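Local coordinates for protein dihydrodipicolinate synthase (Agrobacterium tumefaciens, PDB 3B4U) that probably condenses pyruvate with aspartate semialdehyde on the route to lysine, at residues Val213-Val221 and Pro232-Glu240; Asn101-Tyr109 and Ala120-Lys128. One frame throughout, in Å; residues are numbered along the deposited sequence.

Contact 1 (Val213-Val221 and Pro232-Glu240); sequences VANFLTQEV and PRIVDLVVE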
ATOM      1  N   VAL B 213      -1.271  12.797 -19.036  1.00  6.64           N
ATOM      2  CA  VAL B 213      -0.841  13.489 -20.233  1.00  7.48           C
ATOM      3  C   VAL B 213      -1.194  14.963 -20.183  1.00  6.40           C
ATOM      4  O   VAL B 213      -0.491  15.775 -20.769  1.00  7.19           O
ATOM      5  CB  VAL B 213      -1.395  12.769 -21.514  1.00  7.53           C
ATOM      6  CG1 VAL B 213      -1.171  13.595 -22.756  1.00  8.84           C
ATOM      7  CG2 VAL B 213      -0.779  11.361 -21.622  1.00 10.55           C
ATOM      8  N   ALA B 214      -2.252  15.325 -19.458  1.00  6.28           N
ATOM      9  CA  ALA B 214      -2.645  16.710 -19.308  1.00  6.99           C
ATOM     10  C   ALA B 214      -1.616  17.553 -18.546  1.00  6.63           C
ATOM     11  O   ALA B 214      -1.737  18.770 -18.554  1.00  7.58           O
ATOM     12  CB  ALA B 214      -4.021  16.827 -18.616  1.00  7.60           C
ATOM     13  N   ASN B 215      -0.596  16.942 -17.953  1.00  6.39           N
ATOM     14  CA  ASN B 215       0.515  17.730 -17.397  1.00  6.73           C
ATOM     15  C   ASN B 215       1.335  18.419 -18.489  1.00  6.64           C
ATOM     16  O   ASN B 215       2.023  19.389 -18.183  1.00  7.37           O
ATOM     17  CB  ASN B 215       1.468  16.844 -16.607  1.00  6.25           C
ATOM     18  CG  ASN B 215       0.937  16.459 -15.247  1.00  5.73           C
ATOM     19  OD1 ASN B 215       0.990  17.268 -14.311  1.00  6.25           O
ATOM     20  ND2 ASN B 215       0.470  15.242 -15.124  1.00  6.64           N
ATOM     21  N   PHE B 216       1.269  17.953 -19.737  1.00  6.34           N
ATOM     22  CA  PHE B 216       2.111  18.497 -20.794  1.00  6.93           C
ATOM     23  C   PHE B 216       1.425  18.684 -22.127  1.00  7.40           C
ATOM     24  O   PHE B 216       2.047  19.284 -22.997  1.00  8.23           O
ATOM     25  CB  PHE B 216       3.434  17.712 -20.923  1.00  7.26           C
ATOM     26  CG  PHE B 216       3.236  16.287 -21.306  1.00  6.76           C
ATOM     27  CD1 PHE B 216       3.156  15.919 -22.646  1.00  7.78           C
ATOM     28  CD2 PHE B 216       3.144  15.297 -20.362  1.00  6.86           C
ATOM     29  CE1 PHE B 216       2.941  14.623 -23.019  1.00  8.31           C
ATOM     30  CE2 PHE B 216       2.923  13.989 -20.739  1.00  7.85           C
ATOM     31  CZ  PHE B 216       2.826  13.653 -22.082  1.00  8.09           C
ATOM     32  N   LEU B 217       0.191  18.217 -22.293  1.00  6.95           N
ATOM     33  CA  LEU B 217      -0.622  18.440 -23.505  1.00  7.21           C
ATOM     34  C   LEU B 217      -2.030  18.814 -23.044  1.00  7.21           C
ATOM     35  O   LEU B 217      -3.022  18.134 -23.345  1.00  7.76           O
ATOM     36  CB  LEU B 217      -0.622  17.233 -24.440  1.00  8.02           C
ATOM     37  CG  LEU B 217       0.660  17.002 -25.238  1.00  8.36           C
ATOM     38  CD1 LEU B 217       0.640  15.573 -25.829  1.00  9.71           C
ATOM     39  CD2 LEU B 217       0.819  18.045 -26.336  1.00 10.42           C
ATOM     40  N   THR B 218      -2.129  19.856 -22.236  1.00  7.67           N
ATOM     41  CA  THR B 218      -3.396  20.168 -21.575  1.00  7.75           C
ATOM     42  C   THR B 218      -4.541  20.428 -22.548  1.00  7.21           C
ATOM     43  O   THR B 218      -5.614  19.838 -22.409  1.00  7.33           O
ATOM     44  CB  THR B 218      -3.243  21.349 -20.620  1.00  7.52           C
ATOM     45  OG1 THR B 218      -2.135  21.126 -19.733  1.00  8.61           O
ATOM     46  CG2 THR B 218      -4.519  21.501 -19.827  1.00  8.99           C
ATOM     47  N   GLN B 219      -4.313  21.327 -23.515  1.00  8.18           N
ATOM     48  CA  GLN B 219      -5.372  21.640 -24.463  1.00  9.19           C
ATOM     49  C   GLN B 219      -5.822  20.429 -25.264  1.00  8.55           C
ATOM     50  O   GLN B 219      -7.012  20.245 -25.519  1.00  8.14           O
ATOM     51  CB  GLN B 219      -4.930  22.765 -25.399  1.00 10.64           C
ATOM     52  CG  GLN B 219      -5.141  24.131 -24.812  1.00 14.68           C
ATOM     53  CD  GLN B 219      -6.616  24.481 -24.782  1.00 17.22           C
ATOM     54  OE1 GLN B 219      -7.276  24.512 -25.835  1.00 22.18           O
ATOM     55  NE2 GLN B 219      -7.148  24.779 -23.613  1.00 18.99           N
ATOM     56  N   GLU B 220      -4.873  19.598 -25.643  1.00  7.83           N
ATOM     57  CA  GLU B 220      -5.199  18.428 -26.438  1.00  7.97           C
ATOM     58  C   GLU B 220      -6.057  17.435 -25.655  1.00  7.79           C
ATOM     59  O   GLU B 220      -7.032  16.874 -26.153  1.00  7.86           O
ATOM     60  CB  GLU B 220      -3.923  17.729 -26.944  1.00  8.50           C
ATOM     61  CG  GLU B 220      -3.133  18.529 -27.976  1.00  9.20           C
ATOM     62  CD  GLU B 220      -2.257  19.640 -27.439  1.00 11.74           C
ATOM     63  OE1 GLU B 220      -2.177  19.859 -26.206  1.00 10.59           O
ATOM     64  OE2 GLU B 220      -1.644  20.317 -28.288  1.00 13.24           O
ATOM     65  N   VAL B 221      -5.718  17.226 -24.393  1.00  7.49           N
ATOM     66  CA  VAL B 221      -6.526  16.353 -23.545  1.00  7.13           C
ATOM     67  C   VAL B 221      -7.885  16.988 -23.264  1.00  7.28           C
ATOM     68  O   VAL B 221      -8.881  16.282 -23.209  1.00  7.14           O
ATOM     69  CB  VAL B 221      -5.790  15.921 -22.258  1.00  7.55           C
ATOM     70  CG1 VAL B 221      -6.683  15.020 -21.427  1.00  8.23           C
ATOM     71  CG2 VAL B 221      -4.472  15.192 -22.598  1.00  8.65           C
ATOM     72  N   PRO B 232      -6.156  10.946 -32.204  1.00  7.52           N
ATOM     73  CA  PRO B 232      -5.294   9.800 -32.431  1.00  7.59           C
ATOM     74  C   PRO B 232      -3.833  10.004 -32.049  1.00  6.98           C
ATOM     75  O   PRO B 232      -3.159   9.046 -31.687  1.00  7.62           O
ATOM     76  CB  PRO B 232      -5.462   9.537 -33.933  1.00  8.13           C
ATOM     77  CG  PRO B 232      -6.878   9.967 -34.193  1.00  8.26           C
ATOM     78  CD  PRO B 232      -6.994  11.239 -33.384  1.00  8.27           C
ATOM     79  N   ARG B 233      -3.335  11.225 -32.094  1.00  7.52           N
ATOM     80  CA  ARG B 233      -1.943  11.476 -31.720  1.00  7.84           C
ATOM     81  C   ARG B 233      -1.689  11.132 -30.248  1.00  7.14           C
ATOM     82  O   ARG B 233      -0.641  10.637 -29.891  1.00  7.66           O
ATOM     83  CB  ARG B 233      -1.579  12.941 -31.920  1.00  8.12           C
ATOM     84  CG  ARG B 233      -1.721  13.484 -33.332  1.00  8.43           C
ATOM     85  CD  ARG B 233      -1.490  14.967 -33.349  1.00  9.32           C
ATOM     86  NE  ARG B 233      -2.504  15.653 -32.535  1.00  9.28           N
ATOM     87  CZ  ARG B 233      -2.450  16.931 -32.187  1.00 10.78           C
ATOM     88  NH1 ARG B 233      -1.495  17.727 -32.640  1.00 11.06           N
ATOM     89  NH2 ARG B 233      -3.384  17.419 -31.392  1.00 10.76           N
ATOM     90  N   ILE B 234      -2.656  11.432 -29.381  1.00  7.29           N
ATOM     91  CA  ILE B 234      -2.531  11.153 -27.958  1.00  8.02           C
ATOM     92  C   ILE B 234      -2.532   9.647 -27.723  1.00  7.83           C
ATOM     93  O   ILE B 234      -1.756   9.111 -26.949  1.00  7.68           O
ATOM     94  CB  ILE B 234      -3.686  11.843 -27.191  1.00  7.82           C
ATOM     95  CG1 ILE B 234      -3.564  13.369 -27.296  1.00  9.82           C
ATOM     96  CG2 ILE B 234      -3.742  11.387 -25.716  1.00  8.82           C
ATOM     97  CD1 ILE B 234      -2.497  13.997 -26.410  1.00 12.46           C
ATOM     98  N   VAL B 235      -3.424   8.933 -28.411  1.00  7.40           N
ATOM     99  CA  VAL B 235      -3.476   7.471 -28.316  1.00  7.88           C
ATOM    100  C   VAL B 235      -2.131   6.879 -28.719  1.00  8.19           C
ATOM    101  O   VAL B 235      -1.560   6.033 -28.024  1.00  7.91           O
ATOM    102  CB  VAL B 235      -4.627   6.911 -29.169  1.00  8.43           C
ATOM    103  CG1 VAL B 235      -4.587   5.365 -29.192  1.00  9.28           C
ATOM    104  CG2 VAL B 235      -5.952   7.445 -28.662  1.00  9.98           C
ATOM    105  N   ASP B 236      -1.600   7.351 -29.836  1.00  7.50           N
ATOM    106  CA  ASP B 236      -0.308   6.875 -30.311  1.00  7.98           C
ATOM    107  C   ASP B 236       0.823   7.191 -29.333  1.00  7.63           C
ATOM    108  O   ASP B 236       1.670   6.359 -29.086  1.00  8.24           O
ATOM    109  CB  ASP B 236       0.045   7.497 -31.667  1.00  7.55           C
ATOM    110  CG  ASP B 236      -0.746   6.930 -32.828  1.00  9.29           C
ATOM    111  OD1 ASP B 236      -1.493   5.940 -32.705  1.00  9.99           O
ATOM    112  OD2 ASP B 236      -0.554   7.506 -33.925  1.00 11.21           O
ATOM    113  N   LEU B 237       0.818   8.394 -28.766  1.00  7.43           N
ATOM    114  CA  LEU B 237       1.855   8.742 -27.811  1.00  8.10           C
ATOM    115  C   LEU B 237       1.855   7.777 -26.643  1.00  8.04           C
ATOM    116  O   LEU B 237       2.906   7.310 -26.221  1.00  8.46           O
ATOM    117  CB  LEU B 237       1.675  10.167 -27.316  1.00  8.38           C
ATOM    118  CG  LEU B 237       2.717  10.621 -26.290  1.00  9.58           C
ATOM    119  CD1 LEU B 237       4.110  10.635 -26.948  1.00 11.62           C
ATOM    120  CD2 LEU B 237       2.345  11.956 -25.734  1.00 10.78           C
ATOM    121  N   VAL B 238       0.679   7.500 -26.105  1.00  7.94           N
ATOM    122  CA  VAL B 238       0.594   6.623 -24.946  1.00  8.61           C
ATOM    123  C   VAL B 238       1.126   5.226 -25.284  1.00  9.09           C
ATOM    124  O   VAL B 238       1.844   4.616 -24.494  1.00  9.88           O
ATOM    125  CB  VAL B 238      -0.831   6.605 -24.394  1.00  9.18           C
ATOM    126  CG1 VAL B 238      -1.005   5.501 -23.328  1.00 10.91           C
ATOM    127  CG2 VAL B 238      -1.179   8.001 -23.844  1.00 10.73           C
ATOM    128  N   VAL B 239       0.862   4.718 -26.487  1.00  8.74           N
ATOM    129  CA  VAL B 239       1.431   3.431 -26.878  1.00 10.66           C
ATOM    130  C   VAL B 239       2.934   3.507 -27.002  1.00 11.00           C
ATOM    131  O   VAL B 239       3.651   2.631 -26.544  1.00 11.71           O
ATOM    132  CB  VAL B 239       0.847   2.898 -28.236  1.00 10.47           C
ATOM    133  CG1 VAL B 239       1.560   1.613 -28.643  1.00 12.61           C
ATOM    134  CG2 VAL B 239      -0.600   2.661 -28.062  1.00 10.78           C
ATOM    135  N   GLU B 240       3.435   4.526 -27.678  1.00 11.55           N
ATOM    136  CA  GLU B 240       4.888   4.666 -27.872  1.00 11.97           C
ATOM    137  C   GLU B 240       5.616   4.726 -26.536  1.00 12.09           C
ATOM    138  O   GLU B 240       6.748   4.247 -26.406  1.00 14.33           O
ATOM    139  CB  GLU B 240       5.195   5.923 -28.685  1.00 12.78           C
ATOM    140  CG  GLU B 240       4.700   5.875 -30.093  1.00 13.68           C
ATOM    141  CD  GLU B 240       5.510   5.003 -31.031  1.00 14.47           C
ATOM    142  OE1 GLU B 240       6.694   4.755 -30.752  1.00 17.24           O
ATOM    143  OE2 GLU B 240       4.953   4.598 -32.079  1.00 16.50           O
TER
HETATM  144  O   HOH W   1      -2.281  20.183 -30.922  1.00 19.95           O
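With chi1 at -65° and a second turn of the same sense at chi2, -76°, I234 sends CG1 and then CD1 off helix 232-240 among V213, L217 and E220, with V221 farther off. Its methyl CD1 sits 3.6 Å from L217 CD1 and 3.9 Å from V213 CG1, and the CB of E220, on helix 218-225, also reaches this methyl. I234 runs alongside V213 and L217, which point the opposite way. One turn on, L237 takes the other course, its CG trans to the backbone N at 179°, and meets L217 tip to tip, CD2 to CD1 at 4.0 Å. The same CD2 touches the rim of the F216 ring, lying close to the ring plane 3.9 Å from CE1. One face of that ring lies over V213 O, the oxygen that takes the N-H groups of both F216 and L217 and so closes the turn. Farther along the helix, V238 CG2 meets V213 CG2 at an oblique angle.

At the solvent end the character changes. E220 CG lies 3.6 Å from R233 NH2, but E220 OE2 lies well out of the guanidinium plane, and no N-H points at it. A water joins them instead, donating to E220 OE2 at 2.7 Å and accepting from R233 NH2 at 3.0 Å. R233 NH2 also forms a salt bridge with D231.

F289 of helix 275-289 touches L217, R233 and I234, while F216 lies on helix 246-258. Together they form an apolar seam where the turn and helix after the last barrel strand, 208-211, meet the first of the additional C-terminal helices, the arrangement of the dihydrodipicolinate synthase family: a (β/α)8 barrel followed by a helical C-terminal region.

Contact 2 (Asn101-Tyr109 and Ala120-Lys128); sequences NILLAPPSY and AWFSAVFSK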
ATOM      1  N   ASN B 101     -12.960  17.197  -4.444  1.00  6.22           N
ATOM      2  CA  ASN B 101     -13.195  15.771  -4.367  1.00  6.38           C
ATOM      3  C   ASN B 101     -12.025  15.114  -3.671  1.00  5.87           C
ATOM      4  O   ASN B 101     -10.910  15.662  -3.617  1.00  6.42           O
ATOM      5  CB  ASN B 101     -13.267  15.100  -5.785  1.00  6.20           C
ATOM      6  CG  ASN B 101     -14.466  15.479  -6.587  1.00  6.85           C
ATOM      7  OD1 ASN B 101     -15.574  14.901  -6.408  1.00  8.20           O
ATOM      8  ND2 ASN B 101     -14.286  16.401  -7.472  1.00  6.24           N
ATOM      9  N   ILE B 102     -12.281  13.902  -3.184  1.00  6.35           N
ATOM     10  CA  ILE B 102     -11.251  12.938  -2.863  1.00  5.52           C
ATOM     11  C   ILE B 102     -11.200  11.898  -3.980  1.00  5.75           C
ATOM     12  O   ILE B 102     -12.233  11.422  -4.413  1.00  6.16           O
ATOM     13  CB  ILE B 102     -11.589  12.209  -1.540  1.00  6.18           C
ATOM     14  CG1 ILE B 102     -11.877  13.199  -0.397  1.00  6.99           C
ATOM     15  CG2 ILE B 102     -10.450  11.235  -1.155  1.00  6.75           C
ATOM     16  CD1 ILE B 102     -10.762  14.185  -0.119  1.00  8.35           C
ATOM     17  N   LEU B 103      -9.996  11.528  -4.418  1.00  5.03           N
ATOM     18  CA  LEU B 103      -9.790  10.379  -5.293  1.00  5.13           C
ATOM     19  C   LEU B 103      -9.321   9.266  -4.395  1.00  5.23           C
ATOM     20  O   LEU B 103      -8.167   9.259  -3.967  1.00  5.52           O
ATOM     21  CB  LEU B 103      -8.776  10.717  -6.373  1.00  5.57           C
ATOM     22  CG  LEU B 103      -8.423   9.541  -7.286  1.00  5.85           C
ATOM     23  CD1 LEU B 103      -9.642   9.072  -8.089  1.00  7.44           C
ATOM     24  CD2 LEU B 103      -7.267   9.913  -8.223  1.00  7.57           C
ATOM     25  N   LEU B 104     -10.229   8.362  -4.055  1.00  5.02           N
ATOM     26  CA  LEU B 104      -9.991   7.363  -3.030  1.00  5.10           C
ATOM     27  C   LEU B 104      -9.760   5.990  -3.622  1.00  5.20           C
ATOM     28  O   LEU B 104     -10.656   5.364  -4.183  1.00  5.40           O
ATOM     29  CB  LEU B 104     -11.179   7.321  -2.070  1.00  5.84           C
ATOM     30  CG  LEU B 104     -11.064   6.374  -0.883  1.00  6.45           C
ATOM     31  CD1 LEU B 104      -9.905   6.723   0.049  1.00  6.83           C
ATOM     32  CD2 LEU B 104     -12.386   6.328  -0.116  1.00  7.58           C
ATOM     33  N   ALA B 105      -8.541   5.500  -3.451  1.00  5.01           N
ATOM     34  CA  ALA B 105      -8.223   4.144  -3.833  1.00  5.70           C
ATOM     35  C   ALA B 105      -8.735   3.172  -2.780  1.00  6.00           C
ATOM     36  O   ALA B 105      -8.764   3.492  -1.603  1.00  6.08           O
ATOM     37  CB  ALA B 105      -6.710   3.955  -4.015  1.00  6.96           C
ATOM     38  N   PRO B 106      -9.095   1.953  -3.197  1.00  5.92           N
ATOM     39  CA  PRO B 106      -9.277   0.887  -2.208  1.00  6.31           C
ATOM     40  C   PRO B 106      -7.917   0.573  -1.561  1.00  6.65           C
ATOM     41  O   PRO B 106      -6.879   0.901  -2.116  1.00  6.81           O
ATOM     42  CB  PRO B 106      -9.753  -0.296  -3.046  1.00  6.22           C
ATOM     43  CG  PRO B 106      -9.054  -0.072  -4.356  1.00  6.50           C
ATOM     44  CD  PRO B 106      -9.102   1.422  -4.580  1.00  6.08           C
ATOM     45  N   PRO B 107      -7.943  -0.075  -0.404  1.00  7.11           N
ATOM     46  CA  PRO B 107      -6.716  -0.506   0.221  1.00  7.51           C
ATOM     47  C   PRO B 107      -5.978  -1.509  -0.684  1.00  7.19           C
ATOM     48  O   PRO B 107      -6.614  -2.291  -1.393  1.00  8.20           O
ATOM     49  CB  PRO B 107      -7.222  -1.126   1.521  1.00  7.88           C
ATOM     50  CG  PRO B 107      -8.612  -1.633   1.187  1.00  8.35           C
ATOM     51  CD  PRO B 107      -9.135  -0.582   0.294  1.00  6.69           C
ATOM     52  N   SER B 108      -4.646  -1.491  -0.650  1.00  7.69           N
ATOM     53  CA  SER B 108      -3.820  -2.122  -1.672  1.00  8.23           C
ATOM     54  C   SER B 108      -2.673  -2.950  -1.106  1.00  8.53           C
ATOM     55  O   SER B 108      -1.675  -3.181  -1.801  1.00  9.42           O
ATOM     56  CB  SER B 108      -3.316  -1.048  -2.661  1.00  9.47           C
ATOM     57  OG  SER B 108      -2.461  -0.087  -2.067  1.00 10.07           O
ATOM     58  N   TYR B 109      -2.806  -3.403   0.131  1.00  7.27           N
ATOM     59  CA  TYR B 109      -1.823  -4.320   0.712  1.00  6.98           C
ATOM     60  C   TYR B 109      -2.299  -5.768   0.561  1.00  7.91           C
ATOM     61  O   TYR B 109      -1.713  -6.556  -0.188  1.00  7.68           O
ATOM     62  CB  TYR B 109      -1.531  -3.917   2.163  1.00  7.46           C
ATOM     63  CG  TYR B 109      -0.408  -4.713   2.795  1.00  7.76           C
ATOM     64  CD1 TYR B 109       0.934  -4.352   2.662  1.00  8.96           C
ATOM     65  CD2 TYR B 109      -0.670  -5.864   3.512  1.00  7.70           C
ATOM     66  CE1 TYR B 109       1.935  -5.099   3.264  1.00  8.32           C
ATOM     67  CE2 TYR B 109       0.342  -6.618   4.098  1.00  9.03           C
ATOM     68  CZ  TYR B 109       1.623  -6.239   3.967  1.00  8.65           C
ATOM     69  OH  TYR B 109       2.652  -6.977   4.554  1.00  9.63           O
ATOM     70  N   ALA B 120     -17.506  -3.052   2.802  1.00  7.26           N
ATOM     71  CA  ALA B 120     -17.357  -2.802   4.216  1.00  7.58           C
ATOM     72  C   ALA B 120     -16.258  -1.797   4.501  1.00  7.54           C
ATOM     73  O   ALA B 120     -16.381  -0.975   5.401  1.00  7.72           O
ATOM     74  CB  ALA B 120     -17.093  -4.118   4.948  1.00  8.45           C
ATOM     75  N   TRP B 121     -15.166  -1.845   3.743  1.00  6.99           N
ATOM     76  CA  TRP B 121     -14.060  -0.917   3.968  1.00  7.06           C
ATOM     77  C   TRP B 121     -14.495   0.518   3.630  1.00  6.45           C
ATOM     78  O   TRP B 121     -14.314   1.435   4.422  1.00  6.89           O
ATOM     79  CB  TRP B 121     -12.860  -1.285   3.092  1.00  7.11           C
ATOM     80  CG  TRP B 121     -11.630  -0.494   3.403  1.00  6.87           C
ATOM     81  CD1 TRP B 121     -10.706  -0.796   4.349  1.00  7.19           C
ATOM     82  CD2 TRP B 121     -11.180   0.694   2.757  1.00  6.35           C
ATOM     83  NE1 TRP B 121      -9.702   0.135   4.325  1.00  7.34           N
ATOM     84  CE2 TRP B 121      -9.975   1.070   3.371  1.00  6.93           C
ATOM     85  CE3 TRP B 121     -11.668   1.473   1.719  1.00  6.95           C
ATOM     86  CZ2 TRP B 121      -9.221   2.169   2.941  1.00  7.09           C
ATOM     87  CZ3 TRP B 121     -10.931   2.567   1.290  1.00  7.00           C
ATOM     88  CH2 TRP B 121      -9.718   2.900   1.913  1.00  6.98           C
ATOM     89  N   PHE B 122     -15.064   0.707   2.433  1.00  6.46           N
ATOM     90  CA  PHE B 122     -15.522   2.032   2.063  1.00  7.06           C
ATOM     91  C   PHE B 122     -16.570   2.545   3.052  1.00  7.53           C
ATOM     92  O   PHE B 122     -16.527   3.692   3.464  1.00  7.37           O
ATOM     93  CB  PHE B 122     -16.071   2.036   0.633  1.00  7.38           C
ATOM     94  CG  PHE B 122     -15.029   2.018  -0.453  1.00  6.29           C
ATOM     95  CD1 PHE B 122     -14.222   3.123  -0.682  1.00  6.88           C
ATOM     96  CD2 PHE B 122     -14.847   0.894  -1.228  1.00  7.28           C
ATOM     97  CE1 PHE B 122     -13.258   3.114  -1.670  1.00  7.47           C
ATOM     98  CE2 PHE B 122     -13.894   0.884  -2.221  1.00  7.60           C
ATOM     99  CZ  PHE B 122     -13.111   1.988  -2.446  1.00  7.51           C
ATOM    100  N   SER B 123     -17.516   1.690   3.418  1.00  7.44           N
ATOM    101  CA  SER B 123     -18.519   2.106   4.395  1.00  8.06           C
ATOM    102  C   SER B 123     -17.898   2.580   5.700  1.00  8.36           C
ATOM    103  O   SER B 123     -18.302   3.597   6.259  1.00  8.96           O
ATOM    104  CB  SER B 123     -19.466   0.958   4.700  1.00  9.34           C
ATOM    105  OG  SER B 123     -20.452   1.387   5.629  1.00 10.92           O
ATOM    106  N   ALA B 124     -16.898   1.852   6.191  1.00  7.86           N
ATOM    107  CA  ALA B 124     -16.235   2.231   7.441  1.00  8.37           C
ATOM    108  C   ALA B 124     -15.478   3.544   7.302  1.00  8.10           C
ATOM    109  O   ALA B 124     -15.490   4.367   8.210  1.00  8.53           O
ATOM    110  CB  ALA B 124     -15.304   1.122   7.891  1.00  8.78           C
ATOM    111  N   VAL B 125     -14.845   3.758   6.155  1.00  7.87           N
ATOM    112  CA  VAL B 125     -14.167   5.037   5.901  1.00  7.67           C
ATOM    113  C   VAL B 125     -15.183   6.180   5.926  1.00  7.88           C
ATOM    114  O   VAL B 125     -14.950   7.187   6.591  1.00  8.33           O
ATOM    115  CB  VAL B 125     -13.400   5.011   4.553  1.00  7.23           C
ATOM    116  CG1 VAL B 125     -12.878   6.404   4.185  1.00  8.23           C
ATOM    117  CG2 VAL B 125     -12.244   4.025   4.647  1.00  8.31           C
ATOM    118  N   PHE B 126     -16.298   6.022   5.250  1.00  7.61           N
ATOM    119  CA  PHE B 126     -17.301   7.077   5.179  1.00  8.52           C
ATOM    120  C   PHE B 126     -17.890   7.373   6.556  1.00  9.39           C
ATOM    121  O   PHE B 126     -18.069   8.548   6.908  1.00 10.65           O
ATOM    122  CB  PHE B 126     -18.397   6.727   4.174  1.00  8.59           C
ATOM    123  CG  PHE B 126     -17.902   6.464   2.776  1.00  7.41           C
ATOM    124  CD1 PHE B 126     -16.684   6.972   2.296  1.00  8.34           C
ATOM    125  CD2 PHE B 126     -18.636   5.657   1.946  1.00  8.11           C
ATOM    126  CE1 PHE B 126     -16.233   6.661   1.043  1.00  8.54           C
ATOM    127  CE2 PHE B 126     -18.198   5.348   0.688  1.00  8.65           C
ATOM    128  CZ  PHE B 126     -16.992   5.870   0.236  1.00  9.03           C
ATOM    129  N   SER B 127     -18.167   6.330   7.335  1.00  9.77           N
ATOM    130  CA  SER B 127     -18.672   6.512   8.699  1.00 11.00           C
ATOM    131  C   SER B 127     -17.684   7.278   9.547  1.00 11.09           C
ATOM    132  O   SER B 127     -18.079   8.132  10.355  1.00 12.57           O
ATOM    133  CB  SER B 127     -18.960   5.155   9.342  1.00 12.57           C
ATOM    134  OG  SER B 127     -19.421   5.328  10.675  1.00 17.76           O
ATOM    135  N   LYS B 128     -16.399   6.950   9.429  1.00 10.63           N
ATOM    136  CA  LYS B 128     -15.361   7.600  10.190  1.00 10.75           C
ATOM    137  C   LYS B 128     -15.169   9.063   9.780  1.00 11.71           C
ATOM    138  O   LYS B 128     -14.962   9.931  10.634  1.00 13.04           O
ATOM    139  CB  LYS B 128     -14.063   6.814  10.058  1.00 11.79           C
ATOM    140  CG  LYS B 128     -12.960   7.329  10.938  1.00 13.62           C
ATOM    141  CD  LYS B 128     -13.283   7.193  12.411  1.00 17.20           C
ATOM    142  CE  LYS B 128     -12.068   7.487  13.287  1.00 18.15           C
ATOM    143  NZ  LYS B 128     -12.379   7.204  14.721  1.00 20.40           N
TER
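W121 O accepts the backbone N-H of V125 at 2.9 Å, and this helical bond sets V125 one turn beyond W121, where V125 CG2 lies against one face of the indole, near its rim, and P107 covers the opposite face. The proline CD stands 3.4 Å from the centroid of the six-membered ring and only 10° off its normal, a CH-pi contact, with CG and CB spread toward the NE1 side. With chi1 at -172° the W121 side chain swings away from its own N, and the indole comes under P107.

Next along the helix, F122 turns its edge to L104, whose CD2 lies near the ring plane, 3.7 Å from CE1. The same methyl reaches F126 CE1 at 4.0 Å and lies beside V125. P106 CB meets F122 CZ at 4.1 Å.

P107 also packs on P269 of the second subunit, and Y109 OH hydrogen-bonds T46 of that subunit, so the loop runs from this core into the dimer interface. Across the contact itself the chemistry is apolar: shape and dispersion hold the helix to the strand end and the loop after it, and the slightly polarised C-H next to the proline nitrogen probably adds some attraction to the electron-rich indole.

Overall arrangement
Contact 2 comes first along the chain and contact 1 later, with no overlap. Their centres are about 30 Å apart, on opposite sides of the chain's centre, and their nearest atoms about 12 Å apart, so they do not touch. Both hang on the same parallel eight-stranded barrel: contact 2 packs helix 115-129 against the end of the fourth strand, 101-104, within a beta-alpha-beta unit that goes on to strand 136-140, whereas contact 1 follows the eighth strand, 208-211, and leads into the C-terminal helices. One thus belongs to the barrel wall beside the second subunit, the other to the joint with the C-terminal helical region, away from that subunit.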